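Local structure of IscA (Thermosynechococcus elongatus, 1X0G) at residues C[1-12]-C[55-66]; C[72-80]-C[90-98]. The protein binds a [2Fe-2S] cluster and probably serves as a scaffold on which iron-sulfur clusters are assembled. One frame throughout, in Å; residues are numbered along the deposited sequence.

Contact 1: C[1-12]-C[55-66]; sequences MVELTPAAIQEL and LLTQSQGWTIAI
W62 turns one face of its indole to L12 and meets I9 obliquely, both contacts lying where helix 6-15 packs on the hairpin of strands 55-59 and 62-66. L12 CB stands over the six-membered ring, 4.0 Å from its centroid and 26° off the normal, a CH-pi contact displaced toward the rim. I9 slides past the indole in the opposite direction: its CG2 lies 3.9 Å from W62 CD1, while CG1 and CD1 lie against the chain of Q60. Without the indole, as with an alanine here, L12 CB and I9 CG2 would probably lose their aromatic partner and a gap would open between helix and hairpin.

Ahead of the helix the contact passes to aliphatic branches. L4 crosses I64 at a slant, L4 CD1 lying 3.8 Å from I64 CG1. V2 divides its two methyls: CG1, beside the carbonyl carbon (chi1 180°), meets I64 CG2 at 3.8 Å, whereas CG2, beside the backbone N, reaches I66 CD1 tip to tip at 3.6 Å. M1 runs antiparallel to the side chain of I66 and brings SD within 3.8 Å of I66 CG1. Its carbonyl receives a weak hydrogen bond, T57 OG1 to M1 O at 3.4 Å. T5 caps the helix, its OG1 accepting from A8 N and also bonding D80 OD1. With apolar contacts outnumbering the polar ones, and the one clear hydrogen bond being weak, the association rests mainly on apolar burial and shape.

Contact 2: C[72-80]-C[90-98]; sequences ELLRGLRVD and FRFHNPNAS
F90 opens the second segment by setting its CD2 3.9 Å from V79 CG1, while its ring also packs against helix 6-15. R91 pairs with D80 through two backbone bonds, and their CB atoms approach to 3.9 Å; the D80 carboxylate itself bonds T5. At F92, a non-hydrogen-bonded partner of V79, the two side chains lie side by side, V79 CG2 being 3.7 Å from F92 CD2, and L77 CD2 comes to the ring edge. H93 and R78 form the second hydrogen-bonded pair. Here the bend at chi3 of R78 (-46°) brings R78 NH2 over one face of the H93 ring, 3.3 Å from H93 CG, with the two planes 10° apart.

Beyond the strand, N94 ND2 donates to L73 O at 3.0 Å, with the acceptor close to the amide plane, and Y42 is a second partner. Its OD1 accepts from N96 N, an Asx turn within the type I turn N94-A97. P95 packs CD on G76 O at 3.4 Å. The paired residues and the 155° strand angle define an antiparallel beta hairpin; the chain leaves it through the Asx turn, N94 tying this exit to the end of helix 71-74, and strand 90-93 runs near the cluster site, the F92 side chain about 10 Å from the bound [2Fe-2S] cluster.

In the fold
From the N terminus, strand 3-4 leads into helix 6-15, and contact 1 closes a loop of 42 residues when the hairpin 55-66 returns to them. That hairpin forms one edge of the six-stranded sheet, so contact 1 ties the chain start to it. Strand 62-66 then runs on to helix 71-74, where contact 2 opens; it closes a loop of only nine residues at 90-98. The two loops are in series and neither nest nor cross, but they meet in space: probable backbone bonds join E3 to L77 and V79, placing strand 3-4 beside 78-82 in the three-stranded sheet, while I66 packs on L74.

Contact 1: C[1-12]-C[55-66]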
# COMPACT_ATOMS: atom_id res chain seq x y z
N MET C 1 24.55 1.32 -13.60
CA MET C 1 23.08 1.23 -13.32
C MET C 1 22.29 2.28 -14.12
O MET C 1 22.69 3.45 -14.19
CB MET C 1 22.75 1.35 -11.82
CG MET C 1 22.96 2.76 -11.20
SD MET C 1 21.62 3.39 -10.11
CE MET C 1 21.70 2.39 -8.59
N VAL C 2 21.20 1.85 -14.75
CA VAL C 2 20.31 2.78 -15.44
C VAL C 2 20.75 3.37 -16.77
O VAL C 2 21.66 4.17 -16.86
CB VAL C 2 19.82 3.86 -14.53
CG1 VAL C 2 18.91 4.80 -15.27
CG2 VAL C 2 19.06 3.17 -13.46
N GLU C 3 20.01 3.02 -17.80
CA GLU C 3 20.38 3.39 -19.12
C GLU C 3 19.25 4.06 -19.87
O GLU C 3 18.10 3.64 -19.78
CB GLU C 3 20.82 2.13 -19.85
CG GLU C 3 22.21 1.70 -19.47
CD GLU C 3 22.80 0.87 -20.55
OE1 GLU C 3 21.99 0.36 -21.40
OE2 GLU C 3 24.06 0.74 -20.58
N LEU C 4 19.60 5.09 -20.63
CA LEU C 4 18.64 5.70 -21.53
C LEU C 4 18.99 5.48 -22.96
O LEU C 4 20.16 5.66 -23.35
CB LEU C 4 18.54 7.17 -21.28
CG LEU C 4 17.44 7.27 -20.23
CD1 LEU C 4 18.12 7.28 -18.89
CD2 LEU C 4 16.61 8.50 -20.43
N THR C 5 17.98 5.11 -23.75
CA THR C 5 18.16 5.02 -25.18
C THR C 5 18.14 6.42 -25.72
O THR C 5 17.47 7.26 -25.14
CB THR C 5 17.05 4.26 -25.84
OG1 THR C 5 15.81 4.93 -25.55
CG2 THR C 5 17.07 2.84 -25.34
N PRO C 6 18.86 6.67 -26.82
CA PRO C 6 18.77 8.01 -27.40
C PRO C 6 17.31 8.34 -27.68
O PRO C 6 16.88 9.44 -27.39
CB PRO C 6 19.56 7.88 -28.71
CG PRO C 6 20.50 6.81 -28.44
CD PRO C 6 19.78 5.81 -27.57
N ALA C 7 16.53 7.40 -28.17
CA ALA C 7 15.09 7.62 -28.31
C ALA C 7 14.48 8.30 -27.04
O ALA C 7 13.94 9.43 -27.14
CB ALA C 7 14.35 6.31 -28.72
N ALA C 8 14.61 7.67 -25.87
CA ALA C 8 14.26 8.34 -24.58
C ALA C 8 14.95 9.75 -24.35
O ALA C 8 14.32 10.73 -23.99
CB ALA C 8 14.46 7.40 -23.44
N ILE C 9 16.23 9.88 -24.65
CA ILE C 9 16.91 11.19 -24.54
C ILE C 9 16.25 12.27 -25.37
O ILE C 9 16.07 13.40 -24.92
CB ILE C 9 18.36 11.12 -25.01
CG1 ILE C 9 19.15 10.14 -24.16
CG2 ILE C 9 19.00 12.49 -24.93
CD1 ILE C 9 19.29 10.61 -22.73
N GLN C 10 15.93 11.89 -26.60
CA GLN C 10 15.37 12.78 -27.61
C GLN C 10 14.03 13.28 -27.15
O GLN C 10 13.73 14.47 -27.29
CB GLN C 10 15.24 12.02 -28.94
CG GLN C 10 14.45 12.66 -30.08
CD GLN C 10 14.97 12.15 -31.42
OE1 GLN C 10 15.50 11.03 -31.50
NE2 GLN C 10 14.85 12.97 -32.49
N GLU C 11 13.23 12.37 -26.60
CA GLU C 11 11.97 12.75 -26.09
C GLU C 11 12.13 13.59 -24.85
O GLU C 11 11.38 14.52 -24.63
CB GLU C 11 11.21 11.50 -25.72
CG GLU C 11 9.86 11.79 -25.04
CD GLU C 11 8.83 12.41 -25.95
OE1 GLU C 11 9.05 12.67 -27.18
OE2 GLU C 11 7.75 12.63 -25.41
N LEU C 12 13.11 13.26 -24.02
CA LEU C 12 13.37 14.11 -22.89
C LEU C 12 13.77 15.53 -23.23
O LEU C 12 13.32 16.44 -22.58
CB LEU C 12 14.40 13.51 -21.98
CG LEU C 12 13.71 12.36 -21.27
CD1 LEU C 12 14.74 11.63 -20.51
CD2 LEU C 12 12.58 12.83 -20.37
N LEU C 55 21.09 8.79 -6.25
CA LEU C 55 22.18 8.17 -6.97
C LEU C 55 22.23 8.64 -8.39
O LEU C 55 21.34 8.37 -9.21
CB LEU C 55 22.16 6.63 -6.86
CG LEU C 55 22.32 6.24 -5.37
CD1 LEU C 55 21.90 4.84 -5.10
CD2 LEU C 55 23.75 6.59 -4.73
N LEU C 56 23.30 9.36 -8.67
CA LEU C 56 23.46 10.00 -9.95
C LEU C 56 24.02 9.05 -11.01
O LEU C 56 24.85 8.20 -10.69
CB LEU C 56 24.34 11.26 -9.76
CG LEU C 56 23.62 12.03 -8.65
CD1 LEU C 56 24.36 13.21 -8.09
CD2 LEU C 56 22.19 12.42 -9.06
N THR C 57 23.55 9.18 -12.25
CA THR C 57 24.19 8.52 -13.38
C THR C 57 24.14 9.53 -14.48
O THR C 57 23.13 10.19 -14.65
CB THR C 57 23.52 7.17 -13.83
OG1 THR C 57 22.80 6.55 -12.74
CG2 THR C 57 24.56 6.20 -14.30
N GLN C 58 25.28 9.69 -15.17
CA GLN C 58 25.46 10.60 -16.31
C GLN C 58 25.32 9.86 -17.61
O GLN C 58 26.16 9.02 -17.90
CB GLN C 58 26.90 11.18 -16.31
CG GLN C 58 27.08 12.56 -15.67
CD GLN C 58 26.00 12.78 -14.62
OE1 GLN C 58 24.87 13.17 -14.96
NE2 GLN C 58 26.32 12.47 -13.35
N SER C 59 24.29 10.17 -18.42
CA SER C 59 24.28 9.67 -19.80
C SER C 59 23.94 10.70 -20.90
O SER C 59 22.94 11.40 -20.83
CB SER C 59 23.38 8.45 -19.93
OG SER C 59 23.72 7.77 -21.12
N GLN C 60 24.78 10.78 -21.92
CA GLN C 60 24.42 11.54 -23.12
C GLN C 60 24.11 13.02 -22.86
O GLN C 60 23.26 13.61 -23.54
CB GLN C 60 23.22 10.89 -23.79
CG GLN C 60 23.16 9.39 -23.59
CD GLN C 60 22.49 8.68 -24.74
OE1 GLN C 60 22.14 7.51 -24.65
NE2 GLN C 60 22.32 9.40 -25.84
N GLY C 61 24.81 13.60 -21.89
CA GLY C 61 24.62 15.00 -21.51
C GLY C 61 23.39 15.17 -20.64
O GLY C 61 22.80 16.26 -20.62
N TRP C 62 22.97 14.08 -19.98
CA TRP C 62 21.81 14.08 -19.10
C TRP C 62 22.11 13.48 -17.79
O TRP C 62 22.63 12.37 -17.72
CB TRP C 62 20.67 13.26 -19.67
CG TRP C 62 19.86 14.07 -20.49
CD1 TRP C 62 20.14 14.48 -21.74
CD2 TRP C 62 18.62 14.67 -20.13
NE1 TRP C 62 19.13 15.27 -22.21
CE2 TRP C 62 18.19 15.42 -21.24
CE3 TRP C 62 17.82 14.62 -18.99
CZ2 TRP C 62 17.00 16.14 -21.26
CZ3 TRP C 62 16.62 15.34 -19.00
CH2 TRP C 62 16.22 16.09 -20.13
N THR C 63 21.69 14.17 -16.75
CA THR C 63 21.81 13.62 -15.40
C THR C 63 20.60 12.78 -14.99
O THR C 63 19.44 13.17 -15.14
CB THR C 63 22.08 14.71 -14.37
OG1 THR C 63 23.04 15.66 -14.91
CG2 THR C 63 22.61 14.05 -13.11
N ILE C 64 20.90 11.59 -14.48
CA ILE C 64 19.84 10.71 -14.13
C ILE C 64 19.91 10.37 -12.68
O ILE C 64 20.90 9.83 -12.21
CB ILE C 64 19.89 9.47 -14.95
CG1 ILE C 64 19.36 9.77 -16.35
CG2 ILE C 64 18.94 8.46 -14.36
CD1 ILE C 64 20.38 10.25 -17.35
N ALA C 65 18.84 10.73 -11.97
CA ALA C 65 18.82 10.66 -10.51
C ALA C 65 17.87 9.56 -10.03
O ALA C 65 16.66 9.61 -10.29
CB ALA C 65 18.41 11.95 -9.99
N ILE C 66 18.42 8.56 -9.34
CA ILE C 66 17.59 7.50 -8.81
C ILE C 66 17.39 7.72 -7.33
O ILE C 66 18.36 7.90 -6.58
CB ILE C 66 18.32 6.15 -9.01
CG1 ILE C 66 18.82 5.98 -10.45
CG2 ILE C 66 17.41 4.94 -8.60
CD1 ILE C 66 17.70 5.80 -11.47

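Contact 2: C[72-80]-C[90-98]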
# COMPACT_ATOMS: atom_id res chain seq x y z
N GLU C 72 17.50 -0.50 -5.03
CA GLU C 72 17.39 -1.94 -5.07
C GLU C 72 16.36 -2.35 -6.12
O GLU C 72 16.49 -3.36 -6.83
CB GLU C 72 16.93 -2.44 -3.71
CG GLU C 72 16.76 -1.32 -2.62
CD GLU C 72 17.02 -1.85 -1.16
OE1 GLU C 72 16.79 -3.06 -0.90
OE2 GLU C 72 17.43 -1.06 -0.27
N LEU C 73 15.31 -1.55 -6.22
CA LEU C 73 14.27 -1.83 -7.17
C LEU C 73 14.64 -1.43 -8.61
O LEU C 73 13.98 -1.92 -9.54
CB LEU C 73 12.98 -1.17 -6.77
CG LEU C 73 12.44 -1.54 -5.40
CD1 LEU C 73 11.25 -0.56 -5.13
CD2 LEU C 73 11.91 -2.90 -5.42
N LEU C 74 15.69 -0.62 -8.81
CA LEU C 74 15.89 0.05 -10.10
C LEU C 74 17.25 -0.17 -10.68
O LEU C 74 17.44 0.18 -11.85
CB LEU C 74 15.67 1.57 -10.02
CG LEU C 74 14.30 2.12 -9.65
CD1 LEU C 74 14.28 3.62 -9.52
CD2 LEU C 74 13.11 1.67 -10.52
N ARG C 75 18.21 -0.67 -9.89
CA ARG C 75 19.57 -0.95 -10.37
C ARG C 75 19.53 -1.57 -11.78
O ARG C 75 18.89 -2.60 -11.97
CB ARG C 75 20.27 -1.88 -9.40
CG ARG C 75 21.80 -2.08 -9.66
CD ARG C 75 22.61 -2.44 -8.38
NE ARG C 75 22.25 -1.57 -7.23
CZ ARG C 75 22.91 -0.46 -6.86
NH1 ARG C 75 23.99 -0.06 -7.54
NH2 ARG C 75 22.49 0.26 -5.82
N GLY C 76 20.17 -0.95 -12.79
CA GLY C 76 20.19 -1.54 -14.13
C GLY C 76 18.93 -1.38 -15.00
O GLY C 76 18.83 -1.91 -16.12
N LEU C 77 17.96 -0.64 -14.51
CA LEU C 77 16.86 -0.27 -15.37
C LEU C 77 17.43 0.34 -16.66
O LEU C 77 18.42 1.08 -16.67
CB LEU C 77 16.05 0.80 -14.68
CG LEU C 77 14.82 1.25 -15.37
CD1 LEU C 77 13.85 0.09 -15.22
CD2 LEU C 77 14.34 2.50 -14.64
N ARG C 78 16.75 -0.01 -17.75
CA ARG C 78 16.92 0.66 -19.00
C ARG C 78 15.54 1.18 -19.38
O ARG C 78 14.50 0.48 -19.26
CB ARG C 78 17.45 -0.28 -20.08
CG ARG C 78 18.77 -0.98 -19.71
CD ARG C 78 19.21 -1.95 -20.79
NE ARG C 78 18.10 -2.78 -21.25
CZ ARG C 78 17.34 -2.52 -22.33
NH1 ARG C 78 17.56 -1.43 -23.07
NH2 ARG C 78 16.35 -3.36 -22.66
N VAL C 79 15.56 2.41 -19.88
CA VAL C 79 14.38 3.16 -20.16
C VAL C 79 14.49 3.47 -21.63
O VAL C 79 15.53 3.95 -22.09
CB VAL C 79 14.40 4.50 -19.34
CG1 VAL C 79 13.32 5.44 -19.82
CG2 VAL C 79 14.28 4.26 -17.83
N ASP C 80 13.40 3.22 -22.36
CA ASP C 80 13.34 3.46 -23.79
C ASP C 80 12.13 4.37 -24.01
O ASP C 80 11.29 4.53 -23.11
CB ASP C 80 13.07 2.13 -24.40
CG ASP C 80 13.27 2.08 -25.88
OD1 ASP C 80 13.93 2.95 -26.51
OD2 ASP C 80 12.76 1.09 -26.44
N PHE C 90 7.25 6.01 -22.47
CA PHE C 90 8.45 5.35 -21.97
C PHE C 90 8.22 3.90 -21.76
O PHE C 90 7.11 3.53 -21.46
CB PHE C 90 8.88 5.99 -20.67
CG PHE C 90 9.31 7.38 -20.88
CD1 PHE C 90 8.43 8.44 -20.64
CD2 PHE C 90 10.57 7.65 -21.46
CE1 PHE C 90 8.82 9.74 -20.93
CE2 PHE C 90 10.99 8.96 -21.70
CZ PHE C 90 10.12 10.00 -21.45
N ARG C 91 9.27 3.10 -21.97
CA ARG C 91 9.24 1.67 -21.72
C ARG C 91 10.30 1.44 -20.77
O ARG C 91 11.31 2.10 -20.84
CB ARG C 91 9.65 0.86 -22.96
CG ARG C 91 8.57 0.54 -23.92
CD ARG C 91 7.37 -0.23 -23.30
NE ARG C 91 6.42 -0.46 -24.39
CZ ARG C 91 5.56 0.45 -24.84
NH1 ARG C 91 5.49 1.65 -24.23
NH2 ARG C 91 4.77 0.17 -25.90
N PHE C 92 10.14 0.43 -19.94
CA PHE C 92 11.14 0.09 -18.95
C PHE C 92 11.53 -1.34 -18.96
O PHE C 92 10.69 -2.22 -19.01
CB PHE C 92 10.54 0.33 -17.61
CG PHE C 92 10.18 1.73 -17.40
CD1 PHE C 92 8.91 2.19 -17.74
CD2 PHE C 92 11.11 2.62 -16.91
CE1 PHE C 92 8.57 3.53 -17.54
CE2 PHE C 92 10.75 3.99 -16.70
CZ PHE C 92 9.51 4.42 -17.00
N HIS C 93 12.80 -1.60 -18.88
CA HIS C 93 13.20 -2.96 -18.83
C HIS C 93 13.97 -3.00 -17.53
O HIS C 93 15.01 -2.34 -17.39
CB HIS C 93 14.05 -3.29 -20.05
CG HIS C 93 13.37 -2.99 -21.34
ND1 HIS C 93 12.49 -3.87 -21.94
CD2 HIS C 93 13.43 -1.91 -22.16
CE1 HIS C 93 12.04 -3.34 -23.06
NE2 HIS C 93 12.59 -2.15 -23.22
N ASN C 94 13.43 -3.73 -16.56
CA ASN C 94 13.94 -3.71 -15.23
C ASN C 94 14.35 -5.12 -14.88
O ASN C 94 13.51 -5.99 -14.71
CB ASN C 94 12.85 -3.22 -14.31
CG ASN C 94 13.30 -3.08 -12.88
OD1 ASN C 94 14.42 -3.46 -12.51
ND2 ASN C 94 12.41 -2.49 -12.04
N PRO C 95 15.65 -5.35 -14.78
CA PRO C 95 16.24 -6.63 -14.38
C PRO C 95 15.71 -7.12 -13.03
O PRO C 95 15.68 -8.31 -12.79
CB PRO C 95 17.73 -6.31 -14.23
CG PRO C 95 17.97 -5.16 -15.13
CD PRO C 95 16.68 -4.32 -15.02
N ASN C 96 15.24 -6.20 -12.20
CA ASN C 96 14.64 -6.52 -10.92
C ASN C 96 13.19 -6.94 -11.02
O ASN C 96 12.63 -7.42 -10.08
CB ASN C 96 14.76 -5.33 -10.01
CG ASN C 96 16.21 -4.82 -9.91
OD1 ASN C 96 16.54 -3.64 -10.16
ND2 ASN C 96 17.07 -5.72 -9.60
N ALA C 97 12.58 -6.80 -12.18
CA ALA C 97 11.17 -7.00 -12.26
C ALA C 97 10.80 -8.46 -12.42
O ALA C 97 11.36 -9.16 -13.26
CB ALA C 97 10.70 -6.27 -13.37
N SER C 98 9.87 -8.97 -11.64
CA SER C 98 9.60 -10.39 -11.70
C SER C 98 8.39 -10.64 -12.56
O SER C 98 8.23 -11.68 -13.12
CB SER C 98 9.38 -10.92 -10.31
OG SER C 98 8.15 -10.48 -9.78